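Local atomic coordinates of DNA polymerase (Bacillus phage phi29, PDB entry 2PY5), a protein that copies the phage genome by protein-primed, strand-displacing DNA synthesis with high processivity and proofreads its product with a 3'-5' exonuclease. Residues L262-G273 with Y347-T357; K220-G228 with A324-D332. The protein carries 2 engineered substitutions. All coordinates share one frame; numbering follows the deposited sequence. Where two conformers were deposited one is given.

Contact 1. Residues L262-G273 with Y347-T357; sequences LLPYGEPIVFEG and YISGLKFKATT
Residues 262-273 pair with 347-357 as antiparallel beta strands in a sheet of the polymerisation region, and the pairing is interrupted at a corner of the first segment, at Gly266. Beyond the corner, bonds run both ways between Ile269 and Lys352 and between Phe271 and Gly350, with Lys352 N to Ile269 O the shortest at 2.8 Å. Lys352 runs extended alongside Ile269 and ends in a salt bridge with Asp278. Packing is close at Phe271. With CG between the backbone N and the carbonyl carbon (chi1 58°), the ring swings over Gly350, and CE2 comes 3.3 Å from Leu351 N. Gly350 CA makes a CH-pi contact over the ring face, 3.8 Å from the centroid. Pro268 is also closely packed, its CB 3.6 Å from Phe353 CE2, while the Phe353 side chain continues to Pro428 of helix 427-447.

The corner itself is looser and wet. Tyr265 N bonds Lys354 O directly, while one water, accepting from Lys354 N and donating to Tyr265 O, takes the place of the return bond; a second joins Glu267 N to Lys354 NZ. Before the corner, Leu263 and Thr356, a residue involved in single-stranded DNA binding, exchange two backbone bonds. Over the face of the Tyr265 ring lies Lys354 CB, 3.9 Å from the centroid and 22° off the normal.

Contact 2. Residues K220-G228 with A324-D332; sequences KEVRYAYRG and ADLWLSNVD. With nucleotides of chain C.
Trp327, on the strand 324-329, receives the end of helix 216-223 on one face of its indole. Packing accounts for most of this: Glu221 lays CB over the six-membered ring, 4.2 Å from that centroid, and brings its carboxylate to the rim, CD 3.5 Å from Trp327 CH2 and its plane 42° from the ring's. Tyr224 covers the pyrrole side with CD1 3.4 Å from Trp327 NE1. The Tyr224 and Trp327 side chains point the same way, but their rings meet obliquely, with planes at 40°. Next to them Ala225 CA approaches Trp327 O at 3.2 Å in a CA-H...O contact. His287 of the neighbouring strand 283-294 stacks on the indole.

The direct hydrogen bond comes from Arg227. Its chain is extended from CG to NE and carries NH1 to Trp327 O, 3.0 Å away; the bond is nearly straight (178°), and the acceptor lies in the guanidinium plane. Leu328 CD2 covers one face of that same group, 3.6 Å from NH1.

Two waters complete the polar joins. One donates to Tyr224 O and accepts from Trp327 N; the other donates to Ala225 O and Asp332 OD2 while accepting from Ser329 N. Ser329 is the N-cap of helix 330-339, its OG accepting from Asp332 N and donating to Asp332 OD2, which also pairs with Arg438.

Arg223, starting the turn, sets out away from the strand, and its NH1 binds OP1 of DT6 of chain C at 3.2 Å. The chemistry thus joins the DNA-binding region 192-229, whose Arg223 side chain holds a phosphate, to the polymerisation region through aromatic packing and backbone carbonyls held by Arg227 and water.

Both contacts involve the same antiparallel sheet, and helix 330-339 leads from the second into the strand 340-356 of the first. Contact 1 is strand pairing, partly buried and bridged by water at its corner, about 14 Å at its nearest atom from the bound nucleic acid. Contact 2 is the more buried, brings a helix end and turn against a strand, relies on one indole, one arginine and two waters instead of repeated backbone bonds, and reaches the DNA directly. They meet where Ser349 OG packs on Trp327 CH2, 3.8 Å away; Leu351, in the conformer described, also packs on Trp327 and Val222.

Contact 1. Residues L262-G273 with Y347-T357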
loop_
_atom_site.group_PDB
_atom_site.type_symbol
_atom_site.label_atom_id
_atom_site.label_comp_id
_atom_site.label_asym_id
_atom_site.label_seq_id
_atom_site.Cartn_x
_atom_site.Cartn_y
_atom_site.Cartn_z
ATOM N N LEU F 262 -20.221 -10.100 9.775
ATOM C CA LEU F 262 -21.076 -10.677 8.740
ATOM C C LEU F 262 -20.620 -10.180 7.378
ATOM O O LEU F 262 -20.635 -8.976 7.119
ATOM C CB LEU F 262 -22.530 -10.284 8.978
ATOM C CG LEU F 262 -23.585 -10.960 8.118
ATOM C CD1 LEU F 262 -23.649 -12.487 8.386
ATOM C CD2 LEU F 262 -24.935 -10.294 8.383
ATOM N N LEU F 263 -20.248 -11.101 6.500
ATOM C CA LEU F 263 -19.654 -10.755 5.207
ATOM C C LEU F 263 -20.346 -11.475 4.053
ATOM O O LEU F 263 -20.879 -12.581 4.228
ATOM C CB LEU F 263 -18.156 -11.034 5.205
ATOM C CG LEU F 263 -17.298 -10.243 6.197
ATOM C CD1 LEU F 263 -15.880 -10.792 6.311
ATOM C CD2 LEU F 263 -17.303 -8.767 5.765
ATOM N N PRO F 264 -20.352 -10.859 2.870
ATOM C CA PRO F 264 -21.133 -11.380 1.751
ATOM C C PRO F 264 -20.474 -12.532 1.013
ATOM O O PRO F 264 -19.239 -12.607 0.914
ATOM C CB PRO F 264 -21.210 -10.156 0.821
ATOM C CG PRO F 264 -19.907 -9.514 1.023
ATOM C CD PRO F 264 -19.671 -9.598 2.494
ATOM N N TYR F 265 -21.306 -13.400 0.432
ATOM C CA TYR F 265 -20.826 -14.416 -0.495
ATOM C C TYR F 265 -21.929 -14.760 -1.504
ATOM O O TYR F 265 -23.106 -14.336 -1.363
ATOM C CB TYR F 265 -20.353 -15.674 0.261
ATOM C CG TYR F 265 -21.472 -16.519 0.809
ATOM C CD1 TYR F 265 -21.975 -17.597 0.080
ATOM C CD2 TYR F 265 -22.041 -16.242 2.041
ATOM C CE1 TYR F 265 -23.014 -18.367 0.567
ATOM C CE2 TYR F 265 -23.105 -17.033 2.543
ATOM C CZ TYR F 265 -23.585 -18.062 1.781
ATOM O OH TYR F 265 -24.627 -18.861 2.275
ATOM N N GLY F 266 -21.544 -15.544 -2.508
ATOM C CA GLY F 266 -22.482 -16.049 -3.488
ATOM C C GLY F 266 -22.946 -15.094 -4.555
ATOM O O GLY F 266 -22.459 -13.958 -4.660
ATOM N N GLU F 267 -23.902 -15.558 -5.359
ATOM C CA GLU F 267 -24.426 -14.765 -6.460
ATOM C C GLU F 267 -25.379 -13.740 -5.883
ATOM O O GLU F 267 -26.303 -14.104 -5.155
ATOM C CB GLU F 267 -25.186 -15.621 -7.473
ATOM C CG GLU F 267 -25.569 -14.860 -8.753
ATOM C CD GLU F 267 -24.351 -14.434 -9.614
ATOM O OE1 GLU F 267 -23.380 -15.211 -9.681
ATOM O OE2 GLU F 267 -24.380 -13.321 -10.230
ATOM N N PRO F 268 -25.176 -12.469 -6.202
ATOM C CA PRO F 268 -26.134 -11.488 -5.716
ATOM C C PRO F 268 -27.476 -11.557 -6.432
ATOM O O PRO F 268 -27.579 -12.128 -7.524
ATOM C CB PRO F 268 -25.461 -10.148 -6.034
ATOM C CG PRO F 268 -24.600 -10.433 -7.170
ATOM C CD PRO F 268 -24.075 -11.831 -6.948
ATOM N N ILE F 269 -28.489 -10.961 -5.811
ATOM C CA ILE F 269 -29.766 -10.721 -6.455
ATOM C C ILE F 269 -29.950 -9.211 -6.638
ATOM O O ILE F 269 -29.768 -8.430 -5.698
ATOM C CB ILE F 269 -30.927 -11.321 -5.648
ATOM C CG1 ILE F 269 -30.812 -12.844 -5.630
ATOM C CG2 ILE F 269 -32.273 -10.895 -6.226
ATOM C CD1 ILE F 269 -31.875 -13.525 -4.791
ATOM N N VAL F 270 -30.266 -8.816 -7.862
ATOM C CA VAL F 270 -30.519 -7.408 -8.176
ATOM C C VAL F 270 -31.960 -7.064 -7.802
ATOM O O VAL F 270 -32.890 -7.876 -8.008
ATOM C CB VAL F 270 -30.348 -7.142 -9.685
ATOM C CG1 VAL F 270 -30.756 -5.716 -10.052
ATOM C CG2 VAL F 270 -28.935 -7.433 -10.118
ATOM N N PHE F 271 -32.162 -5.840 -7.294
ATOM C CA PHE F 271 -33.507 -5.326 -7.020
ATOM C C PHE F 271 -33.628 -3.889 -7.500
ATOM O O PHE F 271 -32.629 -3.191 -7.594
ATOM C CB PHE F 271 -33.856 -5.419 -5.523
ATOM C CG PHE F 271 -32.916 -4.678 -4.619
ATOM C CD1 PHE F 271 -33.094 -3.320 -4.334
ATOM C CD2 PHE F 271 -31.843 -5.336 -4.035
ATOM C CE1 PHE F 271 -32.214 -2.648 -3.504
ATOM C CE2 PHE F 271 -30.975 -4.666 -3.192
ATOM C CZ PHE F 271 -31.143 -3.333 -2.937
ATOM N N GLU F 272 -34.852 -3.469 -7.815
ATOM C CA GLU F 272 -35.140 -2.060 -8.124
ATOM C C GLU F 272 -35.681 -1.390 -6.866
ATOM O O GLU F 272 -36.265 -2.046 -5.993
ATOM C CB GLU F 272 -36.121 -1.931 -9.299
ATOM C CG GLU F 272 -35.586 -2.466 -10.627
ATOM C CD GLU F 272 -34.257 -1.828 -11.071
ATOM O OE1 GLU F 272 -34.266 -0.655 -11.502
ATOM O OE2 GLU F 272 -33.204 -2.511 -11.005
ATOM N N GLY F 273 -35.477 -0.078 -6.756
ATOM C CA GLY F 273 -35.983 0.660 -5.627
ATOM C C GLY F 273 -35.221 0.402 -4.354
ATOM O O GLY F 273 -34.016 0.157 -4.393
ATOM N N TYR F 347 -34.468 6.098 -3.861
ATOM C CA TYR F 347 -33.861 4.768 -3.848
ATOM C C TYR F 347 -33.968 4.184 -5.242
ATOM O O TYR F 347 -35.062 3.929 -5.741
ATOM C CB TYR F 347 -34.571 3.871 -2.830
ATOM C CG TYR F 347 -34.333 4.278 -1.404
ATOM C CD1 TYR F 347 -35.246 5.071 -0.716
ATOM C CD2 TYR F 347 -33.197 3.860 -0.740
ATOM C CE1 TYR F 347 -35.014 5.442 0.610
ATOM C CE2 TYR F 347 -32.955 4.215 0.572
ATOM C CZ TYR F 347 -33.862 5.006 1.246
ATOM O OH TYR F 347 -33.577 5.337 2.565
ATOM N N ILE F 348 -32.822 3.976 -5.890
ATOM C CA ILE F 348 -32.811 3.682 -7.323
ATOM C C ILE F 348 -32.885 2.180 -7.586
ATOM O O ILE F 348 -33.793 1.682 -8.252
ATOM C CB ILE F 348 -31.560 4.293 -8.014
ATOM C CG1 ILE F 348 -31.422 5.810 -7.703
ATOM C CG2 ILE F 348 -31.638 4.072 -9.525
ATOM C CD1 ILE F 348 -32.579 6.676 -8.162
ATOM N N SER F 349 -31.902 1.467 -7.056
ATOM C CA SER F 349 -31.755 0.032 -7.262
ATOM C C SER F 349 -30.657 -0.461 -6.328
ATOM O O SER F 349 -30.020 0.324 -5.631
ATOM C CB SER F 349 -31.370 -0.256 -8.716
ATOM O OG SER F 349 -29.981 -0.065 -8.946
ATOM N N GLY F 350 -30.398 -1.766 -6.348
ATOM C CA GLY F 350 -29.258 -2.281 -5.627
ATOM C C GLY F 350 -29.029 -3.763 -5.841
ATOM O O GLY F 350 -29.607 -4.370 -6.741
ATOM N N LEU F 351 -28.172 -4.310 -4.989
ATOM C CA LEU F 351 -27.830 -5.735 -5.004
ATOM C C LEU F 351 -27.854 -6.252 -3.583
ATOM O O LEU F 351 -27.356 -5.598 -2.665
ATOM C CB LEU F 351 -26.435 -5.990 -5.599
ATOM C CG LEU F 351 -26.034 -5.346 -6.925
ATOM C CD1 LEU F 351 -25.459 -3.966 -6.679
ATOM C CD2 LEU F 351 -25.004 -6.223 -7.656
ATOM N N LYS F 352 -28.430 -7.440 -3.391
ATOM C CA LYS F 352 -28.419 -8.074 -2.068
ATOM C C LYS F 352 -27.632 -9.377 -2.088
ATOM O O LYS F 352 -27.507 -10.036 -3.141
ATOM C CB LYS F 352 -29.824 -8.269 -1.502
ATOM C CG LYS F 352 -30.714 -9.163 -2.324
ATOM C CD LYS F 352 -32.085 -9.328 -1.709
ATOM C CE LYS F 352 -32.907 -10.327 -2.480
ATOM N NZ LYS F 352 -34.312 -10.479 -1.897
ATOM N N PHE F 353 -27.066 -9.709 -0.940
ATOM C CA PHE F 353 -26.117 -10.819 -0.824
ATOM C C PHE F 353 -26.443 -11.731 0.347
ATOM O O PHE F 353 -26.747 -11.279 1.436
ATOM C CB PHE F 353 -24.688 -10.299 -0.590
ATOM C CG PHE F 353 -24.216 -9.325 -1.638
ATOM C CD1 PHE F 353 -24.503 -7.983 -1.511
ATOM C CD2 PHE F 353 -23.509 -9.758 -2.738
ATOM C CE1 PHE F 353 -24.094 -7.070 -2.470
ATOM C CE2 PHE F 353 -23.100 -8.829 -3.704
ATOM C CZ PHE F 353 -23.413 -7.496 -3.545
ATOM N N LYS F 354 -26.253 -13.020 0.118
ATOM C CA LYS F 354 -26.096 -13.959 1.214
ATOM C C LYS F 354 -24.895 -13.560 2.051
ATOM O O LYS F 354 -23.993 -12.853 1.574
ATOM C CB LYS F 354 -25.924 -15.388 0.696
ATOM C CG LYS F 354 -27.025 -15.838 -0.219
ATOM C CD LYS F 354 -26.901 -17.306 -0.617
ATOM C CE LYS F 354 -26.021 -17.492 -1.805
ATOM N NZ LYS F 354 -26.338 -18.810 -2.462
ATOM N N ALA F 355 -24.864 -14.019 3.294
ATOM C CA ALA F 355 -23.791 -13.624 4.174
ATOM C C ALA F 355 -23.553 -14.606 5.299
ATOM O O ALA F 355 -24.464 -15.348 5.714
ATOM C CB ALA F 355 -24.079 -12.234 4.734
ATOM N N THR F 356 -22.323 -14.597 5.793
ATOM C CA THR F 356 -21.925 -15.489 6.864
ATOM C C THR F 356 -20.708 -14.906 7.576
ATOM O O THR F 356 -19.987 -14.062 7.008
ATOM C CB THR F 356 -21.611 -16.891 6.327
ATOM O OG1 THR F 356 -21.485 -17.801 7.431
ATOM C CG2 THR F 356 -20.337 -16.889 5.506
ATOM N N THR F 357 -20.491 -15.359 8.800
ATOM C CA THR F 357 -19.257 -15.106 9.508
ATOM C C THR F 357 -18.375 -16.320 9.313
ATOM O O THR F 357 -18.856 -17.379 8.899
ATOM C CB THR F 357 -19.503 -14.859 11.008
ATOM O OG1 THR F 357 -20.037 -16.052 11.625
ATOM C CG2 THR F 357 -20.441 -13.685 11.198
HETATM O O HOH W 1 -25.377 -13.612 -2.554
HETATM O O HOH W 2 -24.661 -18.300 -4.814
#

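Contact 2. Residues K220-G228 with A324-D332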
loop_
_atom_site.group_PDB
_atom_site.type_symbol
_atom_site.label_atom_id
_atom_site.label_comp_id
_atom_site.label_asym_id
_atom_site.label_seq_id
_atom_site.Cartn_x
_atom_site.Cartn_y
_atom_site.Cartn_z
ATOM N N LYS F 220 -18.917 -3.771 -11.741
ATOM C CA LYS F 220 -18.805 -2.323 -11.820
ATOM C C LYS F 220 -19.743 -1.632 -10.808
ATOM O O LYS F 220 -19.338 -0.701 -10.135
ATOM C CB LYS F 220 -19.093 -1.844 -13.248
ATOM C CG LYS F 220 -18.937 -0.354 -13.452
ATOM C CD LYS F 220 -18.957 0.022 -14.952
ATOM N N GLU F 221 -20.980 -2.116 -10.700
ATOM C CA GLU F 221 -21.924 -1.577 -9.699
ATOM C C GLU F 221 -21.435 -1.784 -8.273
ATOM O O GLU F 221 -21.460 -0.869 -7.451
ATOM C CB GLU F 221 -23.328 -2.181 -9.866
ATOM C CG GLU F 221 -23.991 -1.826 -11.179
ATOM C CD GLU F 221 -25.454 -2.231 -11.251
ATOM O OE1 GLU F 221 -26.123 -1.805 -12.219
ATOM O OE2 GLU F 221 -25.949 -2.930 -10.332
ATOM N N VAL F 222 -20.977 -2.999 -7.977
ATOM C CA VAL F 222 -20.436 -3.289 -6.658
ATOM C C VAL F 222 -19.277 -2.320 -6.347
ATOM O O VAL F 222 -19.171 -1.796 -5.251
ATOM C CB VAL F 222 -19.973 -4.763 -6.538
ATOM C CG1 VAL F 222 -19.315 -5.042 -5.179
ATOM C CG2 VAL F 222 -21.177 -5.716 -6.741
ATOM N N ARG F 223 -18.418 -2.090 -7.346
ATOM C CA ARG F 223 -17.208 -1.318 -7.167
ATOM C C ARG F 223 -17.492 0.146 -6.821
ATOM O O ARG F 223 -16.701 0.790 -6.135
ATOM C CB ARG F 223 -16.343 -1.431 -8.420
ATOM C CG ARG F 223 -15.002 -0.666 -8.400
ATOM C CD ARG F 223 -14.155 -0.966 -9.645
ATOM N NE ARG F 223 -14.032 -2.408 -9.769
ATOM C CZ ARG F 223 -13.259 -3.160 -9.011
ATOM N NH1 ARG F 223 -12.382 -2.616 -8.168
ATOM N NH2 ARG F 223 -13.320 -4.476 -9.155
ATOM N N TYR F 224 -18.640 0.658 -7.261
ATOM C CA TYR F 224 -19.021 2.016 -6.872
ATOM C C TYR F 224 -19.095 2.179 -5.352
ATOM O O TYR F 224 -18.971 3.289 -4.845
ATOM C CB TYR F 224 -20.361 2.441 -7.472
ATOM C CG TYR F 224 -20.452 2.523 -8.977
ATOM C CD1 TYR F 224 -21.544 2.009 -9.640
ATOM C CD2 TYR F 224 -19.443 3.112 -9.727
ATOM C CE1 TYR F 224 -21.653 2.078 -11.011
ATOM C CE2 TYR F 224 -19.544 3.184 -11.116
ATOM C CZ TYR F 224 -20.641 2.658 -11.743
ATOM O OH TYR F 224 -20.770 2.730 -13.138
ATOM N N ALA F 225 -19.347 1.069 -4.646
ATOM C CA ALA F 225 -19.465 1.075 -3.211
ATOM C C ALA F 225 -18.144 0.802 -2.486
ATOM O O ALA F 225 -18.136 0.732 -1.242
ATOM C CB ALA F 225 -20.544 0.023 -2.772
ATOM N N TYR F 226 -17.041 0.608 -3.230
ATOM C CA TYR F 226 -15.749 0.273 -2.625
ATOM C C TYR F 226 -15.017 1.545 -2.241
ATOM O O TYR F 226 -14.762 2.409 -3.093
ATOM C CB TYR F 226 -14.900 -0.552 -3.586
ATOM C CG TYR F 226 -13.604 -1.132 -3.006
ATOM C CD1 TYR F 226 -13.605 -1.834 -1.838
ATOM C CD2 TYR F 226 -12.402 -1.030 -3.691
ATOM C CE1 TYR F 226 -12.448 -2.369 -1.307
ATOM C CE2 TYR F 226 -11.236 -1.572 -3.179
ATOM C CZ TYR F 226 -11.279 -2.273 -1.979
ATOM O OH TYR F 226 -10.132 -2.838 -1.443
ATOM N N ARG F 227 -14.740 1.674 -0.956
ATOM C CA ARG F 227 -14.045 2.840 -0.408
ATOM C C ARG F 227 -12.980 2.335 0.551
ATOM O O ARG F 227 -12.969 1.165 0.946
ATOM C CB ARG F 227 -15.035 3.748 0.335
ATOM C CG ARG F 227 -16.162 4.238 -0.528
ATOM C CD ARG F 227 -17.174 5.000 0.271
ATOM N NE ARG F 227 -18.021 5.792 -0.611
ATOM C CZ ARG F 227 -19.095 5.344 -1.258
ATOM N NH1 ARG F 227 -19.498 4.086 -1.133
ATOM N NH2 ARG F 227 -19.772 6.173 -2.042
ATOM N N GLY F 228 -12.061 3.220 0.914
ATOM C CA GLY F 228 -10.959 2.862 1.792
ATOM C C GLY F 228 -11.172 3.334 3.216
ATOM O O GLY F 228 -12.302 3.428 3.707
ATOM N N ALA F 324 -26.152 14.106 -4.498
ATOM C CA ALA F 324 -25.196 13.026 -4.239
ATOM C C ALA F 324 -25.742 11.759 -4.869
ATOM O O ALA F 324 -26.881 11.365 -4.588
ATOM C CB ALA F 324 -25.000 12.831 -2.763
ATOM N N ASP F 325 -24.938 11.123 -5.718
ATOM C CA ASP F 325 -25.313 9.864 -6.338
ATOM C C ASP F 325 -24.374 8.801 -5.775
ATOM O O ASP F 325 -23.183 8.794 -6.098
ATOM C CB ASP F 325 -25.222 9.947 -7.852
ATOM C CG ASP F 325 -25.816 8.734 -8.530
ATOM O OD1 ASP F 325 -25.316 7.641 -8.319
ATOM O OD2 ASP F 325 -26.774 8.882 -9.304
ATOM N N LEU F 326 -24.907 7.944 -4.916
ATOM C CA LEU F 326 -24.077 7.051 -4.124
ATOM C C LEU F 326 -24.510 5.606 -4.241
ATOM O O LEU F 326 -25.688 5.312 -4.279
ATOM C CB LEU F 326 -24.172 7.450 -2.653
ATOM C CG LEU F 326 -23.818 8.900 -2.302
ATOM C CD1 LEU F 326 -24.368 9.248 -0.924
ATOM C CD2 LEU F 326 -22.328 9.106 -2.372
ATOM N N TRP F 327 -23.527 4.705 -4.257
ATOM C CA TRP F 327 -23.756 3.282 -4.042
ATOM C C TRP F 327 -23.128 2.946 -2.694
ATOM O O TRP F 327 -21.910 3.094 -2.541
ATOM C CB TRP F 327 -23.090 2.471 -5.137
ATOM C CG TRP F 327 -23.715 2.634 -6.466
ATOM C CD1 TRP F 327 -23.614 3.715 -7.287
ATOM C CD2 TRP F 327 -24.545 1.686 -7.145
ATOM N NE1 TRP F 327 -24.330 3.499 -8.451
ATOM C CE2 TRP F 327 -24.899 2.255 -8.386
ATOM C CE3 TRP F 327 -25.001 0.393 -6.841
ATOM C CZ2 TRP F 327 -25.705 1.592 -9.311
ATOM C CZ3 TRP F 327 -25.820 -0.256 -7.759
ATOM C CH2 TRP F 327 -26.157 0.340 -8.975
ATOM N N LEU F 328 -23.947 2.501 -1.741
ATOM C CA LEU F 328 -23.519 2.301 -0.351
ATOM C C LEU F 328 -23.832 0.911 0.140
ATOM O O LEU F 328 -24.954 0.433 -0.015
ATOM C CB LEU F 328 -24.225 3.301 0.583
ATOM C CG LEU F 328 -24.009 4.792 0.275
ATOM C CD1 LEU F 328 -24.872 5.631 1.174
ATOM C CD2 LEU F 328 -22.559 5.146 0.462
ATOM N N SER F 329 -22.849 0.282 0.774
ATOM C CA SER F 329 -23.133 -0.908 1.577
ATOM C C SER F 329 -24.167 -0.556 2.646
ATOM O O SER F 329 -24.294 0.601 3.066
ATOM C CB SER F 329 -21.850 -1.412 2.240
ATOM O OG SER F 329 -21.445 -0.569 3.329
ATOM N N ASN F 330 -24.890 -1.543 3.165
ATOM C CA ASN F 330 -25.854 -1.248 4.220
ATOM C C ASN F 330 -25.189 -0.663 5.483
ATOM O O ASN F 330 -25.805 0.115 6.211
ATOM C CB ASN F 330 -26.731 -2.472 4.583
ATOM C CG ASN F 330 -25.925 -3.687 5.014
ATOM O OD1 ASN F 330 -25.412 -4.422 4.171
ATOM N ND2 ASN F 330 -25.842 -3.918 6.333
ATOM N N VAL F 331 -23.936 -1.049 5.719
ATOM C CA VAL F 331 -23.177 -0.553 6.850
ATOM C C VAL F 331 -22.976 0.974 6.668
ATOM O O VAL F 331 -23.229 1.760 7.581
ATOM C CB VAL F 331 -21.820 -1.247 6.938
ATOM C CG1 VAL F 331 -20.989 -0.626 8.040
ATOM C CG2 VAL F 331 -22.002 -2.767 7.217
ATOM N N ASP F 332 -22.500 1.364 5.500
ATOM C CA ASP F 332 -22.288 2.797 5.213
ATOM C C ASP F 332 -23.592 3.582 5.162
ATOM O O ASP F 332 -23.656 4.741 5.624
ATOM C CB ASP F 332 -21.527 2.975 3.895
ATOM C CG ASP F 332 -20.114 2.445 3.957
ATOM O OD1 ASP F 332 -19.318 2.970 4.744
ATOM O OD2 ASP F 332 -19.777 1.523 3.181
ATOM P P DT C 6 -10.365 0.620 -8.209
ATOM O OP1 DT C 6 -11.825 0.577 -8.019
ATOM O OP2 DT C 6 -9.681 -0.139 -9.294
ATOM O "O5'" DT C 6 -9.905 2.147 -8.383
ATOM C "C5'" DT C 6 -10.483 3.182 -7.611
ATOM C "C4'" DT C 6 -9.918 4.504 -8.083
ATOM O "O4'" DT C 6 -8.536 4.562 -7.647
ATOM C "C3'" DT C 6 -9.911 4.700 -9.605
ATOM O "O3'" DT C 6 -10.296 6.034 -9.979
ATOM C "C2'" DT C 6 -8.469 4.394 -9.994
ATOM C "C1'" DT C 6 -7.703 4.846 -8.753
ATOM N N1 DT C 6 -6.356 4.188 -8.531
ATOM C C2 DT C 6 -5.282 4.991 -8.189
ATOM O O2 DT C 6 -5.371 6.204 -8.062
ATOM N N3 DT C 6 -4.097 4.312 -8.001
ATOM C C4 DT C 6 -3.873 2.949 -8.120
ATOM O O4 DT C 6 -2.765 2.452 -7.931
ATOM C C5 DT C 6 -5.038 2.167 -8.477
ATOM C C7 DT C 6 -4.937 0.678 -8.641
ATOM C C6 DT C 6 -6.204 2.812 -8.661
HETATM O O HOH W 3 -20.761 5.489 -4.693
HETATM O O HOH W 4 -20.183 1.516 0.555
#